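Side-chain contact in 2,3-dimethylmalate lyase (Aspergillus niger, PDB 3FA4), which belongs to the phosphoenolpyruvate phosphomutase family of the TIM-barrel clan and carries a magnesium ion at the end of its barrel strands: residues I223-A228 against I236-A241. Numbering follows the deposited sequence.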
loop_
_atom_site.group_PDB
_atom_site.type_symbol
_atom_site.label_atom_id
_atom_site.label_comp_id
_atom_site.label_asym_id
_atom_site.label_seq_id
_atom_site.Cartn_x
_atom_site.Cartn_y
_atom_site.Cartn_z
ATOM N N ILE B 223 0.433 -37.788 5.935
ATOM C CA ILE B 223 -0.919 -38.187 6.305
ATOM C C ILE B 223 -1.777 -37.581 5.229
ATOM O O ILE B 223 -1.789 -36.393 5.085
ATOM C CB ILE B 223 -1.321 -37.674 7.770
ATOM C CG1 ILE B 223 -0.630 -38.458 8.894
ATOM C CG2 ILE B 223 -2.815 -37.782 8.040
ATOM C CD1 ILE B 223 -0.343 -37.569 10.153
ATOM N N SER B 224 -2.472 -38.412 4.447
ATOM C CA SER B 224 -3.386 -37.912 3.440
ATOM C C SER B 224 -4.631 -37.304 4.066
ATOM O O SER B 224 -4.925 -37.486 5.265
ATOM C CB SER B 224 -3.767 -39.025 2.483
ATOM O OG SER B 224 -4.717 -39.878 3.081
ATOM N N ALA B 225 -5.395 -36.606 3.232
ATOM C CA ALA B 225 -6.625 -35.952 3.640
ATOM C C ALA B 225 -7.718 -36.963 4.028
ATOM O O ALA B 225 -8.521 -36.685 4.922
ATOM C CB ALA B 225 -7.117 -35.032 2.522
ATOM N N ALA B 226 -7.760 -38.137 3.382
ATOM C CA ALA B 226 -8.736 -39.167 3.811
ATOM C C ALA B 226 -8.389 -39.724 5.180
ATOM O O ALA B 226 -9.272 -39.902 5.973
ATOM C CB ALA B 226 -8.860 -40.283 2.807
ATOM N N GLU B 227 -7.109 -39.989 5.435
ATOM C CA GLU B 227 -6.595 -40.415 6.744
ATOM C C GLU B 227 -6.701 -39.368 7.862
ATOM O O GLU B 227 -7.187 -39.703 8.918
ATOM C CB GLU B 227 -5.174 -40.920 6.617
ATOM C CG GLU B 227 -4.626 -41.623 7.878
ATOM C CD GLU B 227 -3.152 -42.008 7.743
ATOM O OE1 GLU B 227 -2.572 -41.782 6.674
ATOM O OE2 GLU B 227 -2.558 -42.561 8.686
ATOM N N ALA B 228 -6.242 -38.118 7.665
ATOM C CA ALA B 228 -6.617 -37.053 8.592
ATOM C C ALA B 228 -8.130 -37.029 8.929
ATOM O O ALA B 228 -8.494 -36.942 10.070
ATOM C CB ALA B 228 -6.167 -35.703 8.075
ATOM N N ILE B 236 -7.409 -30.018 6.959
ATOM C CA ILE B 236 -6.018 -30.241 6.542
ATOM C C ILE B 236 -5.588 -29.147 5.546
ATOM O O ILE B 236 -6.355 -28.753 4.647
ATOM C CB ILE B 236 -5.837 -31.709 5.961
ATOM C CG1 ILE B 236 -4.346 -32.112 5.870
ATOM C CG2 ILE B 236 -6.580 -31.840 4.613
ATOM C CD1 ILE B 236 -4.140 -33.608 5.516
ATOM N N ILE B 237 -4.353 -28.682 5.718
ATOM C CA ILE B 237 -3.734 -27.617 4.921
ATOM C C ILE B 237 -2.457 -28.158 4.408
ATOM O O ILE B 237 -1.935 -29.053 4.992
ATOM C CB ILE B 237 -3.572 -26.224 5.687
ATOM C CG1 ILE B 237 -2.571 -26.316 6.861
ATOM C CG2 ILE B 237 -4.975 -25.654 6.062
ATOM C CD1 ILE B 237 -2.303 -25.021 7.518
ATOM N N PHE B 238 -2.004 -27.700 3.251
ATOM C CA PHE B 238 -0.782 -28.167 2.685
ATOM C C PHE B 238 -0.065 -26.969 2.181
ATOM O O PHE B 238 -0.114 -26.745 0.991
ATOM C CB PHE B 238 -0.985 -29.105 1.459
ATOM C CG PHE B 238 -1.958 -30.233 1.666
ATOM C CD1 PHE B 238 -3.316 -30.067 1.377
ATOM C CD2 PHE B 238 -1.514 -31.495 2.060
ATOM C CE1 PHE B 238 -4.199 -31.105 1.549
ATOM C CE2 PHE B 238 -2.410 -32.533 2.226
ATOM C CZ PHE B 238 -3.736 -32.326 1.961
ATOM N N PRO B 239 0.664 -26.231 3.041
ATOM C CA PRO B 239 1.223 -24.941 2.709
ATOM C C PRO B 239 2.192 -24.888 1.512
ATOM O O PRO B 239 2.426 -23.811 0.916
ATOM C CB PRO B 239 1.978 -24.563 4.014
ATOM C CG PRO B 239 1.414 -25.357 5.072
ATOM C CD PRO B 239 0.966 -26.609 4.446
ATOM N N PHE B 240 2.823 -26.025 1.206
ATOM C CA PHE B 240 3.729 -26.156 0.034
ATOM C C PHE B 240 3.180 -26.813 -1.257
ATOM O O PHE B 240 3.930 -27.092 -2.163
ATOM C CB PHE B 240 4.965 -26.874 0.466
ATOM C CG PHE B 240 5.977 -25.981 0.965
ATOM C CD1 PHE B 240 5.774 -25.309 2.179
ATOM C CD2 PHE B 240 7.128 -25.791 0.247
ATOM C CE1 PHE B 240 6.698 -24.413 2.659
ATOM C CE2 PHE B 240 8.072 -24.925 0.689
ATOM C CZ PHE B 240 7.866 -24.219 1.915
ATOM N N ALA B 241 1.882 -27.016 -1.371
ATOM C CA ALA B 241 1.326 -27.716 -2.534
ATOM C C ALA B 241 1.676 -27.034 -3.856
ATOM O O ALA B 241 1.865 -27.691 -4.854
ATOM C CB ALA B 241 -0.215 -27.869 -2.389
#
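Two trans torsions spread the side chain of I236 toward A225 and A228: chi1 of -165° swings CG1 opposite the backbone N, and chi2 of 171° carries CD1 on as an extended arm, while CG2 sits between backbone N and carbonyl carbon. Each methyl thus meets a different alanine at the start of helix 225-231. The setting is the last beta-alpha-beta unit of a TIM barrel, in which strand 211-213, this short helix and strand 235-238 follow one another, the helix covering the outer face of the parallel sheet. Across the interface the CG2 methyl of I236 lies 3.9 Å from CB of A225, and its CD1 methyl lies 3.9 Å from CB of A228. Small alanines suit these places because the helix can come close to the strand, with the CA atoms of A225 and I236 6.4 Å apart, and a beta-branched isoleucine has two separate methyl ends to reach both. F19 and V21 also touch I236, extending the apolar layer. No hydrogen bond crosses the interface, so van der Waals packing carries it.

S224 suits the N-cap: its OG accepts a weak, nearly straight bond from the backbone N of E227, while its own carbonyl O receives the first helical bond, from N of A228. E227, outside the packing, forms a salt bridge with R195 through OE2. Two residues along the strand from I236, F238 points the same way; chi1 of -50° extends its ring toward the helix start. P263 of the second subunit also packs on F238. A225 meets this ring at its edge, near the ring plane, with CB 4.4 Å from CZ. Beside the helix start, CD1 of I236 sits 3.7 Å from the carbonyl O of I223.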